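Local coordinates for SnoN,Epimerase SnoN (Streptomyces nogalater, PDB 5EP9), which acts as a non-heme iron, 2-oxoglutarate-dependent epimerase in nogalamycin biosynthesis, probably through the chemistry of the 2-oxoglutarate-dependent dioxygenase family, at residues G171-V176 / T223-G228; R119-E124 / D278-L283; V46-V51 / H103-A108; G81-Y86 / L126-K131. All blocks are in the same frame, centred on the assembly; numbering follows the deposited sequence.

Contact 1 of 4, residues G171-V176 / T223-G228. With FE (Fe (III) ion), chain F; AKG (2-oxoglutaric acid), chain E; ACT (acetate ion), chain G.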
loop_
_atom_site.group_PDB
_atom_site.type_symbol
_atom_site.label_atom_id
_atom_site.label_comp_id
_atom_site.label_asym_id
_atom_site.label_seq_id
_atom_site.Cartn_x
_atom_site.Cartn_y
_atom_site.Cartn_z
ATOM N N GLY A 171 -10.417 -11.583 4.662
ATOM C CA GLY A 171 -9.919 -10.288 5.157
ATOM C C GLY A 171 -9.686 -9.227 4.120
ATOM O O GLY A 171 -8.632 -8.555 4.143
ATOM N N CYS A 172 -10.525 -9.139 3.124
ATOM C CA CYS A 172 -10.361 -8.119 2.124
ATOM C C CYS A 172 -10.549 -6.784 2.788
ATOM O O CYS A 172 -11.006 -6.687 3.937
ATOM C CB CYS A 172 -11.306 -8.287 0.911
ATOM S SG CYS A 172 -13.028 -7.884 1.273
ATOM N N MET A 173 -10.276 -5.750 2.017
ATOM C CA MET A 173 -10.376 -4.347 2.504
ATOM C C MET A 173 -11.753 -3.728 2.304
ATOM O O MET A 173 -12.481 -4.110 1.400
ATOM C CB MET A 173 -9.288 -3.463 1.887
ATOM C CG MET A 173 -7.878 -3.948 2.322
ATOM S SD MET A 173 -6.647 -2.630 2.498
ATOM C CE MET A 173 -6.350 -2.587 0.797
ATOM N N THR A 174 -11.992 -2.718 3.129
ATOM C CA THR A 174 -13.142 -1.813 3.044
ATOM C C THR A 174 -12.617 -0.395 2.980
ATOM O O THR A 174 -11.690 -0.045 3.696
ATOM C CB THR A 174 -14.022 -2.008 4.269
ATOM O OG1 THR A 174 -14.520 -3.353 4.228
ATOM C CG2 THR A 174 -15.202 -1.007 4.356
ATOM N N PHE A 175 -13.231 0.418 2.122
ATOM C CA PHE A 175 -12.852 1.777 1.923
ATOM C C PHE A 175 -14.035 2.693 2.153
ATOM O O PHE A 175 -15.201 2.279 1.962
ATOM C CB PHE A 175 -12.374 1.997 0.474
ATOM C CG PHE A 175 -11.244 1.100 0.063
ATOM C CD1 PHE A 175 -9.943 1.446 0.273
ATOM C CD2 PHE A 175 -11.508 -0.063 -0.567
ATOM C CE1 PHE A 175 -8.865 0.596 -0.147
ATOM C CE2 PHE A 175 -10.486 -0.919 -0.968
ATOM C CZ PHE A 175 -9.146 -0.566 -0.755
ATOM N N VAL A 176 -13.790 3.931 2.588
ATOM C CA VAL A 176 -14.937 4.918 2.754
ATOM C C VAL A 176 -14.843 5.904 1.634
ATOM O O VAL A 176 -13.944 6.753 1.631
ATOM C CB VAL A 176 -14.827 5.657 4.059
ATOM C CG1 VAL A 176 -15.982 6.616 4.198
ATOM C CG2 VAL A 176 -14.838 4.704 5.239
ATOM N N THR A 223 -7.576 8.241 2.205
ATOM C CA THR A 223 -8.789 7.414 2.209
ATOM C C THR A 223 -8.838 6.524 3.438
ATOM O O THR A 223 -7.885 5.814 3.715
ATOM C CB THR A 223 -8.848 6.576 0.985
ATOM O OG1 THR A 223 -8.875 7.443 -0.157
ATOM C CG2 THR A 223 -10.077 5.667 0.976
ATOM N N VAL A 224 -9.947 6.558 4.167
ATOM C CA VAL A 224 -10.122 5.692 5.304
ATOM C C VAL A 224 -10.395 4.275 4.801
ATOM O O VAL A 224 -11.193 4.072 3.899
ATOM C CB VAL A 224 -11.310 6.157 6.205
ATOM C CG1 VAL A 224 -11.553 5.160 7.318
ATOM C CG2 VAL A 224 -11.018 7.509 6.802
ATOM N N HIS A 225 -9.679 3.323 5.376
ATOM C CA HIS A 225 -9.755 1.951 4.993
ATOM C C HIS A 225 -9.475 1.062 6.172
ATOM O O HIS A 225 -8.892 1.431 7.171
ATOM C CB HIS A 225 -8.830 1.585 3.835
ATOM C CG HIS A 225 -7.369 1.882 4.087
ATOM N ND1 HIS A 225 -6.909 3.160 4.134
ATOM C CD2 HIS A 225 -6.319 1.092 4.380
ATOM C CE1 HIS A 225 -5.627 3.146 4.466
ATOM N NE2 HIS A 225 -5.227 1.902 4.545
ATOM N N SER A 226 -10.000 -0.140 6.051
ATOM C CA SER A 226 -9.842 -1.177 7.054
ATOM C C SER A 226 -9.806 -2.532 6.369
ATOM O O SER A 226 -9.943 -2.623 5.157
ATOM C CB SER A 226 -11.060 -1.131 8.023
ATOM O OG SER A 226 -12.212 -1.565 7.382
ATOM N N ALA A 227 -9.753 -3.597 7.145
ATOM C CA ALA A 227 -9.797 -4.920 6.589
ATOM C C ALA A 227 -10.318 -5.874 7.593
ATOM O O ALA A 227 -10.099 -5.716 8.829
ATOM C CB ALA A 227 -8.380 -5.397 6.106
ATOM N N GLY A 228 -10.962 -6.907 7.086
ATOM C CA GLY A 228 -11.531 -7.943 7.995
ATOM C C GLY A 228 -10.454 -8.838 8.556
ATOM O O GLY A 228 -9.287 -8.841 8.128
HETATM FE FE FE F . -3.367 1.445 5.460
HETATM C C1 AKG E . -2.668 -0.367 3.573
HETATM O O1 AKG E . -2.514 0.880 3.649
HETATM O O2 AKG E . -2.299 -1.027 2.571
HETATM C C2 AKG E . -3.355 -1.091 4.668
HETATM O O5 AKG E . -3.749 -0.448 5.662
HETATM C C3 AKG E . -3.524 -2.620 4.514
HETATM C C4 AKG E . -4.394 -3.314 5.558
HETATM C C5 AKG E . -4.528 -4.813 5.420
HETATM O O3 AKG E . -4.014 -5.384 4.442
HETATM O O4 AKG E . -5.122 -5.476 6.325
HETATM C C ACT G . -14.785 0.469 7.625
HETATM O O ACT G . -14.317 -0.472 8.268
HETATM O OXT ACT G . -16.028 0.572 7.482
HETATM C CH3 ACT G . -13.835 1.443 7.004
HETATM O O HOH W 1 -1.577 0.862 6.354
#
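S226 O takes one hydrogen bond from the adjacent strand, donated by T174 N at 2.9 Å, and a weaker CA-H...O contact from M173 CA. S226 N returns a bond to T174 O, making T174 and S226 a hydrogen-bonded antiparallel pair between the non-hydrogen-bonded pairs M173-A227 and F175-H225. These strands, from the SnoN parts 14-202 and 203-305 of the fused construct, are the two inner strands of a four-stranded sheet in the cupin-type double-stranded beta-helix. H225 completes the facial triad of two histidines and one carboxylate with H142 and D144, its NE2 binding the iron at 2.1 Å. H225 CG sits between the backbone N and the carbonyl carbon (chi1 57°), which folds the ring back so that H225 ND1 donates in the ring plane to T223 O at 2.9 Å and fixes the ring's rotation. On the same face M173 SD lies 3.7 Å from C3 of 2-oxoglutarate, and A227 CB lies 3.3 Å from the ligand's O4. The other face carries S226, whose OG donates to an acetate ion, probably from the crystallisation liquor, that R206 also holds, and T174, whose OG1 bonds to T208.

Contact 2 of 4, residues R119-E124 / D278-L283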
loop_
_atom_site.group_PDB
_atom_site.type_symbol
_atom_site.label_atom_id
_atom_site.label_comp_id
_atom_site.label_asym_id
_atom_site.label_seq_id
_atom_site.Cartn_x
_atom_site.Cartn_y
_atom_site.Cartn_z
ATOM N N ARG A 119 7.805 8.054 -7.309
ATOM C CA ARG A 119 8.866 7.212 -6.791
ATOM C C ARG A 119 8.308 6.147 -5.876
ATOM O O ARG A 119 7.238 6.300 -5.275
ATOM C CB ARG A 119 9.867 8.022 -5.970
ATOM C CG ARG A 119 10.726 8.958 -6.755
ATOM C CD ARG A 119 11.457 9.963 -5.866
ATOM N NE ARG A 119 12.248 10.878 -6.669
ATOM C CZ ARG A 119 13.385 10.530 -7.316
ATOM N NH1 ARG A 119 13.953 9.343 -7.169
ATOM N NH2 ARG A 119 13.977 11.393 -8.076
ATOM N N LEU A 120 9.038 5.047 -5.790
ATOM C CA LEU A 120 8.713 3.998 -4.830
ATOM C C LEU A 120 9.252 4.441 -3.485
ATOM O O LEU A 120 10.383 4.842 -3.381
ATOM C CB LEU A 120 9.347 2.677 -5.215
ATOM C CG LEU A 120 9.333 1.547 -4.182
ATOM C CD1 LEU A 120 7.924 1.037 -3.955
ATOM C CD2 LEU A 120 10.222 0.373 -4.627
ATOM N N PHE A 121 8.407 4.264 -2.436
ATOM C CA PHE A 121 8.805 4.512 -1.041
ATOM C C PHE A 121 9.107 3.241 -0.317
ATOM O O PHE A 121 10.141 3.080 0.338
ATOM C CB PHE A 121 7.711 5.302 -0.256
ATOM C CG PHE A 121 8.046 5.484 1.201
ATOM C CD1 PHE A 121 9.146 6.219 1.584
ATOM C CD2 PHE A 121 7.225 4.972 2.183
ATOM C CE1 PHE A 121 9.442 6.407 2.903
ATOM C CE2 PHE A 121 7.510 5.146 3.528
ATOM C CZ PHE A 121 8.631 5.849 3.878
ATOM N N LYS A 122 8.188 2.324 -0.428
ATOM C CA LYS A 122 8.425 0.942 0.102
ATOM C C LYS A 122 7.425 -0.088 -0.406
ATOM O O LYS A 122 6.304 0.265 -0.869
ATOM C CB LYS A 122 8.360 0.930 1.623
ATOM C CG LYS A 122 6.949 1.193 2.079
ATOM C CD LYS A 122 6.840 1.204 3.583
ATOM C CE LYS A 122 5.404 1.507 3.806
ATOM N NZ LYS A 122 5.135 1.406 5.226
ATOM N N LEU A 123 7.850 -1.353 -0.376
ATOM C CA LEU A 123 6.942 -2.472 -0.545
ATOM C C LEU A 123 6.956 -3.335 0.687
ATOM O O LEU A 123 8.030 -3.705 1.167
ATOM C CB LEU A 123 7.252 -3.272 -1.764
ATOM C CG LEU A 123 6.261 -4.441 -2.070
ATOM C CD1 LEU A 123 6.045 -4.650 -3.541
ATOM C CD2 LEU A 123 6.671 -5.761 -1.419
ATOM N N GLU A 124 5.773 -3.716 1.137
ATOM C CA GLU A 124 5.645 -4.766 2.196
ATOM C C GLU A 124 4.938 -6.022 1.754
ATOM O O GLU A 124 4.045 -5.956 0.945
ATOM C CB GLU A 124 4.955 -4.182 3.414
ATOM C CG GLU A 124 5.793 -3.087 4.098
ATOM C CD GLU A 124 4.981 -2.312 5.205
ATOM O OE1 GLU A 124 3.733 -2.418 5.257
ATOM O OE2 GLU A 124 5.598 -1.682 6.069
ATOM N N ASP A 278 18.370 5.059 -6.278
ATOM C CA ASP A 278 18.027 3.616 -6.182
ATOM C C ASP A 278 17.222 3.200 -5.012
ATOM O O ASP A 278 16.446 2.281 -5.108
ATOM C CB ASP A 278 19.344 2.748 -6.078
ATOM C CG ASP A 278 20.027 2.567 -7.413
ATOM O OD1 ASP A 278 19.326 2.849 -8.423
ATOM O OD2 ASP A 278 21.241 2.161 -7.479
ATOM N N ARG A 279 17.434 3.838 -3.895
ATOM C CA ARG A 279 16.660 3.550 -2.686
ATOM C C ARG A 279 15.163 3.993 -2.776
ATOM O O ARG A 279 14.298 3.449 -2.156
ATOM C CB ARG A 279 17.349 4.217 -1.498
ATOM C CG ARG A 279 16.618 4.051 -0.172
ATOM C CD ARG A 279 16.251 2.596 0.122
ATOM N NE ARG A 279 15.590 2.534 1.401
ATOM C CZ ARG A 279 14.274 2.700 1.604
ATOM N NH1 ARG A 279 13.434 2.879 0.577
ATOM N NH2 ARG A 279 13.795 2.677 2.869
ATOM N N PHE A 280 14.911 5.002 -3.608
ATOM C CA PHE A 280 13.552 5.628 -3.788
ATOM C C PHE A 280 13.293 5.851 -5.248
ATOM O O PHE A 280 13.202 6.982 -5.707
ATOM C CB PHE A 280 13.421 6.939 -3.047
ATOM C CG PHE A 280 13.672 6.825 -1.575
ATOM C CD1 PHE A 280 12.753 6.227 -0.759
ATOM C CD2 PHE A 280 14.826 7.371 -0.986
ATOM C CE1 PHE A 280 12.956 6.137 0.625
ATOM C CE2 PHE A 280 15.046 7.272 0.382
ATOM C CZ PHE A 280 14.099 6.656 1.190
ATOM N N PRO A 281 13.248 4.754 -6.022
ATOM C CA PRO A 281 13.453 4.913 -7.464
ATOM C C PRO A 281 12.272 5.548 -8.139
ATOM O O PRO A 281 11.109 5.199 -7.856
ATOM C CB PRO A 281 13.691 3.458 -7.953
ATOM C CG PRO A 281 12.914 2.644 -6.946
ATOM C CD PRO A 281 13.219 3.338 -5.653
ATOM N N LEU A 282 12.573 6.339 -9.138
ATOM C CA LEU A 282 11.599 6.765 -10.100
ATOM C C LEU A 282 10.904 5.527 -10.723
ATOM O O LEU A 282 11.547 4.581 -11.073
ATOM C CB LEU A 282 12.236 7.595 -11.184
ATOM C CG LEU A 282 12.767 8.980 -10.771
ATOM C CD1 LEU A 282 13.721 9.537 -11.818
ATOM C CD2 LEU A 282 11.592 9.917 -10.481
ATOM N N LEU A 283 9.580 5.556 -10.853
ATOM C CA LEU A 283 8.864 4.491 -11.530
ATOM C C LEU A 283 9.005 4.508 -13.025
ATOM O O LEU A 283 8.728 3.545 -13.670
ATOM C CB LEU A 283 7.369 4.520 -11.189
ATOM C CG LEU A 283 6.981 4.455 -9.743
ATOM C CD1 LEU A 283 5.500 4.234 -9.604
ATOM C CD2 LEU A 283 7.760 3.437 -8.927
HETATM O O HOH W 2 11.039 3.222 3.121
#
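A single backbone bridge, R119 with L282, backed by arginine and aromatic contacts, lays the irregular segment 278-283 along strand 118-128; the strand belongs to the SnoN part 14-202 of the fused construct and the loop to the part 203-305. L120 N donates to P281 O at 2.9 Å. Beside it the extended R119 side chain runs past F280 O, to which its NH1 donates at 2.9 Å within the guanidinium plane. L282 CD2 covers one face of that group, 3.6 Å above its centre, while R119 NE bonds to A246 O. At the other end R279 NH1 makes a weak bond to F121 O (3.3 Å), supported by a water that bridges F121 O and R279 NH2; P262 O takes R279 NH2 too. The F121 and F280 side chains lie side by side, pointing the same way, their rings meeting obliquely, with F121 CD1 3.9 Å from F280 CE1. F121 and K122 form a classic beta bulge opposite V242. F280 and L283 pack on strand 236-245, whereas L120 and P281 meet helix 95-101.

Contact 3 of 4, residues V46-V51 / H103-A108; sequences VHVPGV and HPRIAA
V51 CA covers one face of the R105 guanidinium, 3.9 Å above its centre, while G50 O stands obliquely to the group, 3.7 Å from R105 CZ. The H103 ring has P104 CD over one face, offset toward the rim, and R105 CA at its edge; V51 O approaches it obliquely. R105 reaches across because its CG is anti to the backbone N (chi1 -171°) and the chain stays extended to NE, leading from the first turn of helix 104-114 to the turn after strand 45-48. This side chain is poorly ordered. V51 CG2 meets I106 CG1 at 4.0 Å, the two side chains crossing at about a right angle. The valine also packs on C216 and L109, and I106 on F218, so the pair fills the angle between the helix and the edge of the seven-stranded sheet. Both segments belong to the SnoN part 14-202 of the fused construct, whereas C216, F218 and D215 belong to the part 203-305. G50 takes a left-handed backbone conformation (phi 61°), and its N is bonded to D215. H103 is the N-cap of the helix: its ND1 accepts a weak bond from R105 N at 3.2 Å, and its NE2 is bonded to E56. Serving as acceptor at ND1 while pairing with a carboxylate at NE2 is consistent with a neutral imidazole protonated at NE2.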
loop_
_atom_site.group_PDB
_atom_site.type_symbol
_atom_site.label_atom_id
_atom_site.label_comp_id
_atom_site.label_asym_id
_atom_site.label_seq_id
_atom_site.Cartn_x
_atom_site.Cartn_y
_atom_site.Cartn_z
ATOM N N VAL A 46 -9.495 2.635 -6.105
ATOM C CA VAL A 46 -10.039 1.929 -7.264
ATOM C C VAL A 46 -9.581 0.497 -7.295
ATOM O O VAL A 46 -8.421 0.178 -6.854
ATOM C CB VAL A 46 -9.712 2.748 -8.529
ATOM C CG1 VAL A 46 -8.312 2.499 -9.065
ATOM C CG2 VAL A 46 -10.725 2.532 -9.577
ATOM N N HIS A 47 -10.435 -0.361 -7.812
ATOM C CA HIS A 47 -10.141 -1.758 -8.024
ATOM C C HIS A 47 -9.722 -1.939 -9.476
ATOM O O HIS A 47 -10.444 -1.558 -10.380
ATOM C CB HIS A 47 -11.406 -2.601 -7.717
ATOM C CG HIS A 47 -11.304 -4.057 -8.033
ATOM N ND1 HIS A 47 -12.384 -4.811 -8.388
ATOM C CD2 HIS A 47 -10.260 -4.911 -8.035
ATOM C CE1 HIS A 47 -12.029 -6.056 -8.571
ATOM N NE2 HIS A 47 -10.739 -6.137 -8.373
ATOM N N VAL A 48 -8.617 -2.643 -9.682
ATOM C CA VAL A 48 -8.152 -3.007 -11.044
ATOM C C VAL A 48 -7.986 -4.504 -11.135
ATOM O O VAL A 48 -7.040 -5.038 -10.581
ATOM C CB VAL A 48 -6.786 -2.344 -11.459
ATOM C CG1 VAL A 48 -6.424 -2.665 -12.906
ATOM C CG2 VAL A 48 -6.860 -0.842 -11.322
ATOM N N PRO A 49 -8.868 -5.164 -11.842
ATOM C CA PRO A 49 -8.673 -6.640 -11.974
ATOM C C PRO A 49 -7.512 -7.081 -12.901
ATOM O O PRO A 49 -7.181 -6.390 -13.809
ATOM C CB PRO A 49 -9.977 -7.138 -12.561
ATOM C CG PRO A 49 -10.558 -5.943 -13.268
ATOM C CD PRO A 49 -10.073 -4.693 -12.548
ATOM N N GLY A 50 -6.876 -8.195 -12.558
ATOM C CA GLY A 50 -5.944 -8.880 -13.457
ATOM C C GLY A 50 -4.754 -7.991 -13.816
ATOM O O GLY A 50 -4.350 -7.898 -14.911
ATOM N N VAL A 51 -4.235 -7.298 -12.822
ATOM C CA VAL A 51 -3.071 -6.475 -13.067
ATOM C C VAL A 51 -1.798 -7.378 -13.265
ATOM O O VAL A 51 -0.907 -7.023 -14.004
ATOM C CB VAL A 51 -2.973 -5.398 -12.005
ATOM C CG1 VAL A 51 -2.258 -5.861 -10.760
ATOM C CG2 VAL A 51 -2.235 -4.268 -12.552
ATOM N N HIS A 103 6.846 -2.943 -11.038
ATOM C CA HIS A 103 6.146 -3.551 -12.104
ATOM C C HIS A 103 5.654 -2.513 -13.116
ATOM O O HIS A 103 4.954 -1.551 -12.744
ATOM C CB HIS A 103 4.973 -4.332 -11.537
ATOM C CG HIS A 103 4.356 -5.269 -12.506
ATOM N ND1 HIS A 103 3.449 -4.848 -13.455
ATOM C CD2 HIS A 103 4.571 -6.593 -12.741
ATOM C CE1 HIS A 103 3.128 -5.878 -14.225
ATOM N NE2 HIS A 103 3.789 -6.944 -13.805
ATOM N N PRO A 104 5.897 -2.720 -14.385
ATOM C CA PRO A 104 5.549 -1.649 -15.340
ATOM C C PRO A 104 4.091 -1.262 -15.421
ATOM O O PRO A 104 3.782 -0.100 -15.638
ATOM C CB PRO A 104 6.030 -2.183 -16.759
ATOM C CG PRO A 104 7.033 -3.243 -16.430
ATOM C CD PRO A 104 6.749 -3.752 -14.992
ATOM N N ARG A 105 3.236 -2.236 -15.372
ATOM C CA ARG A 105 1.829 -1.971 -15.453
ATOM C C ARG A 105 1.270 -1.297 -14.199
ATOM O O ARG A 105 0.471 -0.391 -14.283
ATOM C CB ARG A 105 1.104 -3.278 -15.775
ATOM C CG ARG A 105 -0.343 -3.015 -16.093
ATOM C CD ARG A 105 -0.992 -4.125 -16.877
ATOM N NE ARG A 105 -2.433 -3.922 -16.643
ATOM C CZ ARG A 105 -3.375 -4.865 -16.729
ATOM N NH1 ARG A 105 -3.051 -6.118 -17.072
ATOM N NH2 ARG A 105 -4.651 -4.542 -16.479
ATOM N N ILE A 106 1.662 -1.789 -13.037
ATOM C CA ILE A 106 1.268 -1.197 -11.780
ATOM C C ILE A 106 1.753 0.259 -11.701
ATOM O O ILE A 106 1.028 1.193 -11.303
ATOM C CB ILE A 106 1.799 -2.014 -10.610
ATOM C CG1 ILE A 106 1.119 -3.359 -10.613
ATOM C CG2 ILE A 106 1.529 -1.280 -9.268
ATOM C CD1 ILE A 106 1.471 -4.289 -9.481
ATOM N N ALA A 107 3.005 0.452 -12.155
ATOM C CA ALA A 107 3.664 1.761 -12.064
ATOM C C ALA A 107 2.980 2.709 -12.972
ATOM O O ALA A 107 2.731 3.891 -12.613
ATOM C CB ALA A 107 5.123 1.665 -12.502
ATOM N N ALA A 108 2.720 2.254 -14.194
ATOM C CA ALA A 108 2.019 3.123 -15.140
ATOM C C ALA A 108 0.586 3.553 -14.623
ATOM O O ALA A 108 0.196 4.693 -14.822
ATOM C CB ALA A 108 1.924 2.541 -16.520
#

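Contact 4 of 4, residues G81-Y86 / L126-K131; sequences GTVMDY and LLKENK. With AKG (2-oxoglutaric acid), chain E.
Strands 82-86 and 126-128 run antiparallel at 139°, and the axes of these short segments approach to 4.8 Å. D85 and L127 form the hydrogen-bonded pair, with D85 N to L127 O at 2.9 Å and L127 N to D85 O at 2.8 Å; Y86 and L126 follow as a non-hydrogen-bonded pair. Both strands belong to the seven-stranded sheet and to the SnoN part 14-202 of the fused construct. A classic beta bulge at V83 and M84, facing W76, interrupts the regular alternation. L126 CD2 sits against both Y86 CB (3.6 Å) and M84 SD (3.7 Å), while L126 CD1 turns to O3 of 2-oxoglutarate. M84, bent at chi3 (71°), brings its CE to 3.4 Å from the ligand's O4. On the other face D85 OD2 forms a salt bridge with K131 NZ, although K131 is poorly ordered. K128 NZ donates to V83 O at 2.8 Å, on a lone pair in the carbonyl plane, and bonds also to V137 O and T139 OG1. K128 thus lines the pocket through CE, 3.6 Å from the ligand's O4, while three oxygens hold its ammonium group; its bond to T139 OG1 probably helps to position T139, which hydrogen-bonds the ligand, and its charge would probably favour the C5 carboxylate nearby.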
loop_
_atom_site.group_PDB
_atom_site.type_symbol
_atom_site.label_atom_id
_atom_site.label_comp_id
_atom_site.label_asym_id
_atom_site.label_seq_id
_atom_site.Cartn_x
_atom_site.Cartn_y
_atom_site.Cartn_z
ATOM N N GLY A 81 -5.337 -8.746 19.344
ATOM C CA GLY A 81 -4.583 -9.916 18.816
ATOM C C GLY A 81 -3.741 -9.530 17.617
ATOM O O GLY A 81 -3.390 -8.387 17.446
ATOM N N THR A 82 -3.512 -10.489 16.741
ATOM C CA THR A 82 -2.672 -10.265 15.597
ATOM C C THR A 82 -3.410 -9.737 14.370
ATOM O O THR A 82 -4.132 -10.425 13.660
ATOM C CB THR A 82 -1.865 -11.497 15.206
ATOM O OG1 THR A 82 -1.129 -11.948 16.361
ATOM C CG2 THR A 82 -0.916 -11.193 14.022
ATOM N N VAL A 83 -3.005 -8.529 14.056
ATOM C CA VAL A 83 -3.507 -7.791 12.923
ATOM C C VAL A 83 -2.904 -8.386 11.679
ATOM O O VAL A 83 -3.598 -8.648 10.704
ATOM C CB VAL A 83 -3.186 -6.281 13.037
ATOM C CG1 VAL A 83 -3.725 -5.572 11.845
ATOM C CG2 VAL A 83 -3.786 -5.633 14.319
ATOM N N MET A 84 -1.597 -8.551 11.712
ATOM C CA MET A 84 -0.863 -9.127 10.594
ATOM C C MET A 84 0.605 -9.405 10.916
ATOM O O MET A 84 1.150 -8.869 11.862
ATOM C CB MET A 84 -0.871 -8.238 9.342
ATOM C CG MET A 84 -0.212 -6.886 9.547
ATOM S SD MET A 84 -0.231 -6.058 7.916
ATOM C CE MET A 84 -1.978 -5.679 7.718
ATOM N N ASP A 85 1.225 -10.154 10.014
ATOM C CA ASP A 85 2.704 -10.277 9.970
ATOM C C ASP A 85 3.089 -9.674 8.634
ATOM O O ASP A 85 2.346 -9.848 7.640
ATOM C CB ASP A 85 3.151 -11.715 10.031
ATOM C CG ASP A 85 2.881 -12.369 11.404
ATOM O OD1 ASP A 85 3.565 -12.047 12.418
ATOM O OD2 ASP A 85 1.937 -13.213 11.447
ATOM N N TYR A 86 4.225 -8.991 8.602
ATOM C CA TYR A 86 4.680 -8.424 7.370
ATOM C C TYR A 86 6.173 -8.427 7.262
ATOM O O TYR A 86 6.927 -8.432 8.265
ATOM C CB TYR A 86 4.139 -7.017 7.140
ATOM C CG TYR A 86 4.599 -5.999 8.110
ATOM C CD1 TYR A 86 3.976 -5.861 9.365
ATOM C CD2 TYR A 86 5.636 -5.150 7.799
ATOM C CE1 TYR A 86 4.398 -4.875 10.248
ATOM C CE2 TYR A 86 6.086 -4.169 8.682
ATOM C CZ TYR A 86 5.467 -4.035 9.909
ATOM O OH TYR A 86 5.960 -3.051 10.731
ATOM N N LEU A 126 2.373 -8.835 3.030
ATOM C CA LEU A 126 1.416 -8.904 4.131
ATOM C C LEU A 126 0.827 -10.281 4.255
ATOM O O LEU A 126 0.461 -10.866 3.276
ATOM C CB LEU A 126 0.292 -7.879 4.004
ATOM C CG LEU A 126 0.722 -6.459 3.692
ATOM C CD1 LEU A 126 -0.515 -5.569 3.563
ATOM C CD2 LEU A 126 1.614 -5.896 4.756
ATOM N N LEU A 127 0.737 -10.755 5.486
ATOM C CA LEU A 127 0.115 -12.025 5.828
ATOM C C LEU A 127 -0.911 -11.858 6.985
ATOM O O LEU A 127 -0.568 -11.387 8.047
ATOM C CB LEU A 127 1.189 -12.974 6.310
ATOM C CG LEU A 127 0.761 -14.304 6.921
ATOM C CD1 LEU A 127 0.055 -15.177 5.899
ATOM C CD2 LEU A 127 1.965 -15.034 7.525
ATOM N N LYS A 128 -2.126 -12.278 6.731
ATOM C CA LYS A 128 -3.102 -12.579 7.773
ATOM C C LYS A 128 -3.493 -13.995 7.738
ATOM O O LYS A 128 -3.921 -14.511 6.733
ATOM C CB LYS A 128 -4.436 -11.814 7.630
ATOM C CG LYS A 128 -4.428 -10.392 7.967
ATOM C CD LYS A 128 -5.920 -9.933 8.045
ATOM C CE LYS A 128 -6.012 -8.423 8.152
ATOM N NZ LYS A 128 -6.083 -7.952 9.545
ATOM N N GLU A 129 -3.337 -14.630 8.862
ATOM C CA GLU A 129 -3.698 -16.005 9.008
ATOM C C GLU A 129 -3.942 -16.373 10.429
ATOM O O GLU A 129 -3.512 -15.698 11.340
ATOM C CB GLU A 129 -2.571 -16.924 8.492
ATOM C CG GLU A 129 -1.347 -16.914 9.389
ATOM C CD GLU A 129 -0.256 -17.848 8.908
ATOM O OE1 GLU A 129 -0.451 -18.614 7.913
ATOM O OE2 GLU A 129 0.788 -17.830 9.577
ATOM N N ASN A 130 -4.710 -17.444 10.579
ATOM C CA ASN A 130 -4.961 -18.076 11.909
ATOM C C ASN A 130 -3.895 -19.127 12.254
ATOM O O ASN A 130 -3.619 -20.007 11.465
ATOM C CB ASN A 130 -6.323 -18.705 11.936
ATOM C CG ASN A 130 -7.404 -17.681 11.651
ATOM O OD1 ASN A 130 -7.543 -16.730 12.373
ATOM N ND2 ASN A 130 -8.171 -17.903 10.616
ATOM N N LYS A 131 -3.277 -18.973 13.397
ATOM C CA LYS A 131 -2.299 -19.935 13.889
ATOM C C LYS A 131 -2.963 -20.539 15.099
ATOM O O LYS A 131 -4.025 -20.079 15.571
ATOM C CB LYS A 131 -0.951 -19.287 14.345
ATOM C CG LYS A 131 -0.091 -18.540 13.333
ATOM C CD LYS A 131 0.773 -17.485 14.049
ATOM C CE LYS A 131 1.367 -16.389 13.150
ATOM N NZ LYS A 131 0.428 -15.265 12.892
HETATM C C1 AKG E . -2.668 -0.367 3.573
HETATM O O1 AKG E . -2.514 0.880 3.649
HETATM O O2 AKG E . -2.299 -1.027 2.571
HETATM C C2 AKG E . -3.355 -1.091 4.668
HETATM O O5 AKG E . -3.749 -0.448 5.662
HETATM C C3 AKG E . -3.524 -2.620 4.514
HETATM C C4 AKG E . -4.394 -3.314 5.558
HETATM C C5 AKG E . -4.528 -4.813 5.420
HETATM O O3 AKG E . -4.014 -5.384 4.442
HETATM O O4 AKG E . -5.122 -5.476 6.325
#

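Contacts 1 and 4 flank 2-oxoglutarate, one from each sheet of the beta-helix core; their centres are 16 Å apart, and they touch where G228 O meets K128 CE at 3.3 Å. Contact 1 supplies an iron ligand, whereas the side chain of M84 in contact 4 stays about 8 Å from the metal. Contact 2 shares a strand with contact 4, 25 Å away between centres, and meets it at E124 OE2 and Y86 CE2 (3.6 Å). Contact 3, at edge strand 45-48 of the large sheet, on the far side from contact 4, packs on contact 2 through A107 CB and L283 CB (3.9 Å). The side chains of F121 and I106 lie about 11 and 12 Å from 2-oxoglutarate.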